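Local coordinates for DUF1896 domain-containing protein (Porphyromonas gingivalis, PDB 2APL), which is of unknown function and represents the DUF1896 family as an all-helical single chain, at residues R13-T18 / V65-L70; Q109-K114 / E128-E133. One frame throughout, in Å; residues are numbered along the deposited sequence.

Interaction 1 (R13-T18 / V65-L70); sequences RLKLET and VLYQGL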
loop_
_atom_site.group_PDB
_atom_site.type_symbol
_atom_site.label_atom_id
_atom_site.label_comp_id
_atom_site.label_asym_id
_atom_site.label_seq_id
_atom_site.Cartn_x
_atom_site.Cartn_y
_atom_site.Cartn_z
ATOM N N ARG A 13 -6.435 14.863 -2.447
ATOM C CA ARG A 13 -7.064 13.805 -3.251
ATOM C C ARG A 13 -6.160 13.223 -4.359
ATOM O O ARG A 13 -6.021 12.014 -4.449
ATOM C CB ARG A 13 -8.418 14.228 -3.840
ATOM C CG ARG A 13 -9.092 13.036 -4.592
ATOM C CD ARG A 13 -10.558 13.327 -5.009
ATOM N NE ARG A 13 -11.117 12.070 -5.492
ATOM C CZ ARG A 13 -12.155 11.459 -4.934
ATOM N NH1 ARG A 13 -12.792 12.038 -3.925
ATOM N NH2 ARG A 13 -12.578 10.290 -5.422
ATOM N N LEU A 14 -5.530 14.079 -5.161
ATOM C CA LEU A 14 -4.609 13.640 -6.183
ATOM C C LEU A 14 -3.430 12.820 -5.597
ATOM O O LEU A 14 -3.107 11.767 -6.120
ATOM C CB LEU A 14 -4.094 14.809 -7.040
ATOM C CG LEU A 14 -3.317 14.359 -8.280
ATOM C CD1 LEU A 14 -4.114 13.371 -9.144
ATOM C CD2 LEU A 14 -2.827 15.559 -9.092
ATOM N N LYS A 15 -2.819 13.306 -4.515
ATOM C CA LYS A 15 -1.713 12.586 -3.885
ATOM C C LYS A 15 -2.141 11.174 -3.449
ATOM O O LYS A 15 -1.358 10.224 -3.549
ATOM C CB LYS A 15 -1.216 13.343 -2.648
ATOM C CG LYS A 15 -0.427 14.638 -2.958
ATOM C CD LYS A 15 0.041 15.306 -1.632
ATOM C CE LYS A 15 1.127 14.510 -0.941
ATOM N NZ LYS A 15 1.548 15.277 0.240
ATOM N N LEU A 16 -3.367 11.056 -2.919
ATOM C CA LEU A 16 -3.831 9.786 -2.353
ATOM C C LEU A 16 -4.209 8.879 -3.514
ATOM O O LEU A 16 -3.893 7.677 -3.518
ATOM C CB LEU A 16 -5.095 9.981 -1.468
ATOM C CG LEU A 16 -5.731 8.709 -0.853
ATOM C CD1 LEU A 16 -4.702 7.837 -0.063
ATOM C CD2 LEU A 16 -6.904 9.100 0.069
ATOM N N GLU A 17 -4.845 9.448 -4.536
ATOM C CA GLU A 17 -5.168 8.605 -5.720
ATOM C C GLU A 17 -3.914 7.995 -6.324
ATOM O O GLU A 17 -3.850 6.782 -6.614
ATOM C CB GLU A 17 -5.975 9.370 -6.740
ATOM C CG GLU A 17 -7.452 9.586 -6.300
ATOM C CD GLU A 17 -8.186 10.366 -7.351
ATOM O OE1 GLU A 17 -7.559 10.713 -8.367
ATOM O OE2 GLU A 17 -9.367 10.624 -7.203
ATOM N N THR A 18 -2.904 8.816 -6.501
ATOM C CA THR A 18 -1.628 8.359 -7.071
ATOM C C THR A 18 -0.972 7.251 -6.185
ATOM O O THR A 18 -0.529 6.233 -6.667
ATOM C CB THR A 18 -0.730 9.558 -7.301
ATOM O OG1 THR A 18 -1.377 10.442 -8.248
ATOM C CG2 THR A 18 0.675 9.127 -7.848
ATOM N N VAL A 65 -1.473 12.304 7.838
ATOM C CA VAL A 65 -2.882 11.890 7.991
ATOM C C VAL A 65 -3.389 11.114 6.751
ATOM O O VAL A 65 -3.998 10.012 6.843
ATOM C CB VAL A 65 -3.801 13.134 8.304
ATOM C CG1 VAL A 65 -5.281 12.754 8.334
ATOM C CG2 VAL A 65 -3.436 13.672 9.769
ATOM N N LEU A 66 -3.108 11.700 5.605
ATOM C CA LEU A 66 -3.492 11.082 4.334
ATOM C C LEU A 66 -3.021 9.615 4.213
ATOM O O LEU A 66 -3.780 8.734 3.808
ATOM C CB LEU A 66 -2.912 11.936 3.207
ATOM C CG LEU A 66 -3.529 11.793 1.826
ATOM C CD1 LEU A 66 -4.964 12.399 1.889
ATOM C CD2 LEU A 66 -2.631 12.501 0.775
ATOM N N TYR A 67 -1.767 9.376 4.592
ATOM C CA TYR A 67 -1.065 8.105 4.396
ATOM C C TYR A 67 -1.086 7.150 5.570
ATOM O O TYR A 67 -0.600 6.005 5.465
ATOM C CB TYR A 67 0.391 8.383 4.000
ATOM C CG TYR A 67 0.572 9.104 2.659
ATOM C CD1 TYR A 67 -0.160 8.733 1.524
ATOM C CD2 TYR A 67 1.480 10.159 2.535
ATOM C CE1 TYR A 67 0.005 9.410 0.286
ATOM C CE2 TYR A 67 1.647 10.841 1.308
ATOM C CZ TYR A 67 0.934 10.425 0.189
ATOM O OH TYR A 67 1.135 11.081 -1.010
ATOM N N GLN A 68 -1.650 7.618 6.680
ATOM C CA GLN A 68 -1.749 6.858 7.909
ATOM C C GLN A 68 -2.307 5.428 7.691
ATOM O O GLN A 68 -3.374 5.273 7.109
ATOM C CB GLN A 68 -2.669 7.647 8.856
ATOM C CG GLN A 68 -3.497 6.796 9.734
ATOM C CD GLN A 68 -2.666 6.324 10.808
ATOM O OE1 GLN A 68 -1.822 7.094 11.289
ATOM N NE2 GLN A 68 -2.825 5.038 11.205
ATOM N N GLY A 69 -1.585 4.419 8.196
ATOM C CA GLY A 69 -1.995 2.987 8.099
ATOM C C GLY A 69 -1.857 2.445 6.688
ATOM O O GLY A 69 -2.215 1.314 6.425
ATOM N N LEU A 70 -1.338 3.244 5.760
ATOM C CA LEU A 70 -1.121 2.784 4.401
ATOM C C LEU A 70 0.372 2.673 4.057
ATOM O O LEU A 70 0.725 2.588 2.907
ATOM C CB LEU A 70 -1.795 3.720 3.397
ATOM C CG LEU A 70 -3.329 3.825 3.473
ATOM C CD1 LEU A 70 -3.708 4.984 2.557
ATOM C CD2 LEU A 70 -4.010 2.472 3.047
HETATM O O HOH W 1 1.111 10.426 -3.682
#

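Interaction 2 (Q109-K114 / E128-E133); sequences QSVFAK and EHLYTE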
loop_
_atom_site.group_PDB
_atom_site.type_symbol
_atom_site.label_atom_id
_atom_site.label_comp_id
_atom_site.label_asym_id
_atom_site.label_seq_id
_atom_site.Cartn_x
_atom_site.Cartn_y
_atom_site.Cartn_z
ATOM N N GLN A 109 -2.960 -15.140 1.288
ATOM C CA GLN A 109 -3.677 -14.443 2.338
ATOM C C GLN A 109 -3.451 -15.002 3.752
ATOM O O GLN A 109 -3.264 -14.236 4.717
ATOM C CB GLN A 109 -5.181 -14.461 2.026
ATOM C CG GLN A 109 -5.552 -13.704 0.754
ATOM C CD GLN A 109 -7.029 -13.735 0.494
ATOM O OE1 GLN A 109 -7.664 -14.739 0.672
ATOM N NE2 GLN A 109 -7.566 -12.648 0.021
ATOM N N SER A 110 -3.504 -16.324 3.875
ATOM C CA SER A 110 -3.373 -17.020 5.176
ATOM C C SER A 110 -2.004 -16.752 5.794
ATOM O O SER A 110 -1.852 -16.782 7.038
ATOM C CB SER A 110 -3.592 -18.533 5.034
ATOM O OG SER A 110 -2.397 -19.184 4.622
ATOM N N VAL A 111 -0.999 -16.522 4.932
ATOM C CA VAL A 111 0.307 -16.104 5.427
ATOM C C VAL A 111 0.268 -14.652 5.960
ATOM O O VAL A 111 0.650 -14.404 7.133
ATOM C CB VAL A 111 1.432 -16.284 4.329
ATOM C CG1 VAL A 111 2.712 -15.558 4.744
ATOM C CG2 VAL A 111 1.689 -17.761 4.039
ATOM N N PHE A 112 -0.175 -13.673 5.133
ATOM C CA PHE A 112 -0.207 -12.275 5.581
ATOM C C PHE A 112 -1.060 -12.106 6.893
ATOM O O PHE A 112 -0.757 -11.259 7.767
ATOM C CB PHE A 112 -0.800 -11.366 4.476
ATOM C CG PHE A 112 0.148 -10.976 3.378
ATOM C CD1 PHE A 112 1.207 -10.114 3.624
ATOM C CD2 PHE A 112 -0.092 -11.371 2.062
ATOM C CE1 PHE A 112 2.044 -9.647 2.565
ATOM C CE2 PHE A 112 0.731 -10.933 1.030
ATOM C CZ PHE A 112 1.805 -10.068 1.284
ATOM N N ALA A 113 -2.123 -12.917 7.011
ATOM C CA ALA A 113 -3.097 -12.776 8.105
ATOM C C ALA A 113 -2.538 -13.079 9.504
ATOM O O ALA A 113 -3.137 -12.679 10.521
ATOM C CB ALA A 113 -4.333 -13.640 7.840
ATOM N N LYS A 114 -1.403 -13.789 9.541
ATOM C CA LYS A 114 -0.729 -14.133 10.785
ATOM C C LYS A 114 0.028 -12.949 11.366
ATOM O O LYS A 114 0.428 -13.003 12.502
ATOM C CB LYS A 114 0.245 -15.288 10.585
ATOM C CG LYS A 114 -0.460 -16.609 10.283
ATOM C CD LYS A 114 0.433 -17.818 10.524
ATOM C CE LYS A 114 1.585 -17.892 9.531
ATOM N NZ LYS A 114 2.311 -19.177 9.701
ATOM N N GLU A 128 11.181 -10.103 8.212
ATOM C CA GLU A 128 12.000 -11.113 7.564
ATOM C C GLU A 128 11.260 -12.450 7.579
ATOM O O GLU A 128 11.309 -13.196 6.605
ATOM C CB GLU A 128 13.401 -11.227 8.206
ATOM C CG GLU A 128 13.813 -10.092 9.170
ATOM C CD GLU A 128 13.667 -8.627 8.634
ATOM O OE1 GLU A 128 13.940 -8.355 7.431
ATOM O OE2 GLU A 128 13.293 -7.735 9.440
ATOM N N HIS A 129 10.540 -12.720 8.672
ATOM C CA HIS A 129 9.706 -13.901 8.790
ATOM C C HIS A 129 8.610 -13.971 7.727
ATOM O O HIS A 129 8.421 -15.011 7.076
ATOM C CB HIS A 129 9.090 -14.013 10.184
ATOM C CG HIS A 129 10.087 -14.259 11.273
ATOM N ND1 HIS A 129 10.283 -13.373 12.310
ATOM C CD2 HIS A 129 10.922 -15.304 11.507
ATOM C CE1 HIS A 129 11.212 -13.847 13.127
ATOM N NE2 HIS A 129 11.618 -15.018 12.661
ATOM N N LEU A 130 7.865 -12.877 7.597
ATOM C CA LEU A 130 6.883 -12.741 6.538
ATOM C C LEU A 130 7.498 -13.021 5.152
ATOM O O LEU A 130 7.006 -13.863 4.412
ATOM C CB LEU A 130 6.234 -11.324 6.573
ATOM C CG LEU A 130 5.255 -11.079 5.432
ATOM C CD1 LEU A 130 4.099 -12.111 5.426
ATOM C CD2 LEU A 130 4.748 -9.638 5.484
ATOM N N TYR A 131 8.577 -12.315 4.826
ATOM C CA TYR A 131 9.208 -12.410 3.511
ATOM C C TYR A 131 9.653 -13.837 3.139
ATOM O O TYR A 131 9.475 -14.284 1.978
ATOM C CB TYR A 131 10.400 -11.470 3.475
ATOM C CG TYR A 131 11.103 -11.339 2.145
ATOM C CD1 TYR A 131 10.845 -10.256 1.307
ATOM C CD2 TYR A 131 12.058 -12.270 1.749
ATOM C CE1 TYR A 131 11.512 -10.114 0.078
ATOM C CE2 TYR A 131 12.706 -12.158 0.545
ATOM C CZ TYR A 131 12.451 -11.077 -0.281
ATOM O OH TYR A 131 13.122 -10.971 -1.480
ATOM N N THR A 132 10.268 -14.513 4.118
ATOM C CA THR A 132 10.713 -15.872 3.951
ATOM C C THR A 132 9.490 -16.754 3.791
ATOM O O THR A 132 9.475 -17.668 2.950
ATOM C CB THR A 132 11.536 -16.303 5.179
ATOM O OG1 THR A 132 12.695 -15.461 5.253
ATOM C CG2 THR A 132 11.934 -17.780 5.122
ATOM N N GLU A 133 8.436 -16.460 4.559
ATOM C CA GLU A 133 7.284 -17.356 4.515
ATOM C C GLU A 133 6.609 -17.218 3.141
ATOM O O GLU A 133 6.187 -18.219 2.545
ATOM C CB GLU A 133 6.345 -17.079 5.689
ATOM C CG GLU A 133 5.281 -18.067 5.882
ATOM C CD GLU A 133 4.589 -17.966 7.244
ATOM O OE1 GLU A 133 4.833 -17.007 8.040
ATOM O OE2 GLU A 133 3.801 -18.899 7.531
#

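Interaction 1 (R13-T18 / V65-L70)
Leu66 pushes its branched end against the 13-18 turn of helix 3-23, with CD2 3.8 Å from Lys15 CB and CG 4.1 Å from Leu16 CB. Further along, Leu16 sends CD1 to within 4.0 Å of Leu70 CD1, the two leucines crossing at about a right angle. Tyr67 makes the polar side of the contact. Its OH sits 3.4 Å from Lys15 CE, and its ring edge, near the ring plane, is turned to Lys15 O; a water 2.8 Å from Tyr67 OH also lies near that carbonyl, too close to be trusted as a bridge. One face of the ring takes Leu66 CD2, offset toward the rim. The bend of Lys15 at chi3 (70°) lays CE across the phenol end, and NZ goes on to hydrogen-bond Ser63 OG. Phe12 and Ala41 also pack on Leu66, and Arg37 NH1 hydrogen-bonds the carbonyl oxygens of Leu66 and Gln68. The chain then leaves helix 55-67 through a type II beta turn, Tyr67 to Leu70, with Gly69 at positive phi; the turn delivers Leu70 to Leu16 and Leu20. This is apolar packing of helix 3-23 against the C-terminal end of helix 55-67 and the turn after it, in an all-alpha fold where helix 31-51 also touches both.

Interaction 2 (Q109-K114 / E128-E133)
The Phe112 ring meets Leu130 obliquely: its CD1 lies 3.9 Å from Leu130 CD1, and its CE1 is 4.0 Å from Leu130 CD2, so both methyls of the leucine touch the ring. Arg74 and Leu78 of helix 74-85 also pack on this phenylalanine. The other flat group, the Glu133 carboxylate, receives Lys114 NZ on the syn lone pair of OE2, a short salt bridge of 2.6 Å, while OE1 accepts from Tyr115 OH. With both oxygens engaged, the carboxylate's rotation is probably fixed. Lys114 arrives through a chain bent at chi3 (-68°), crossing the glutamate at about a right angle. Here the short helix 106-112 lies against the long helix 126-143 in an all-alpha fold, joined through a connection that is mostly loop. Between the aromatic and the ion pair sits Val111, whose CG1 is 3.8 Å from Leu130 CD1 and likewise 3.8 Å from Glu133 CG. The glutamate starts with CG anti to its backbone nitrogen (chi1 -170°) and stays extended, sliding past the valine in the opposite direction so that its methylenes pack on the apolar side chain. Phe72, Tyr115 and Phe121 gather round Leu130, and Leu134 touches both Val111 and Phe112.

Overall arrangement
From the N terminus, helix 3-23 runs out first, and the chain passes through helix 31-51 before helix 55-67 comes back to it; interaction 1 closes this 46-residue, largely helical loop. The chain then moves on through helices 74-85 and 94-103 to helix 106-112. Interaction 2 closes a much shorter loop of 13 residues, mostly without regular structure, when helix 126-143 begins. The two loops follow in series, neither nesting nor crossing. The centres of interactions 1 and 2 are about 25 Å apart, on opposite sides of the chain's centre. The nearest atoms of interactions 1 and 2 stay about 12 Å apart. Interaction 1 ties helix 3-23 to helix 55-67, and interaction 2 ties helix 106-112 to helix 126-143.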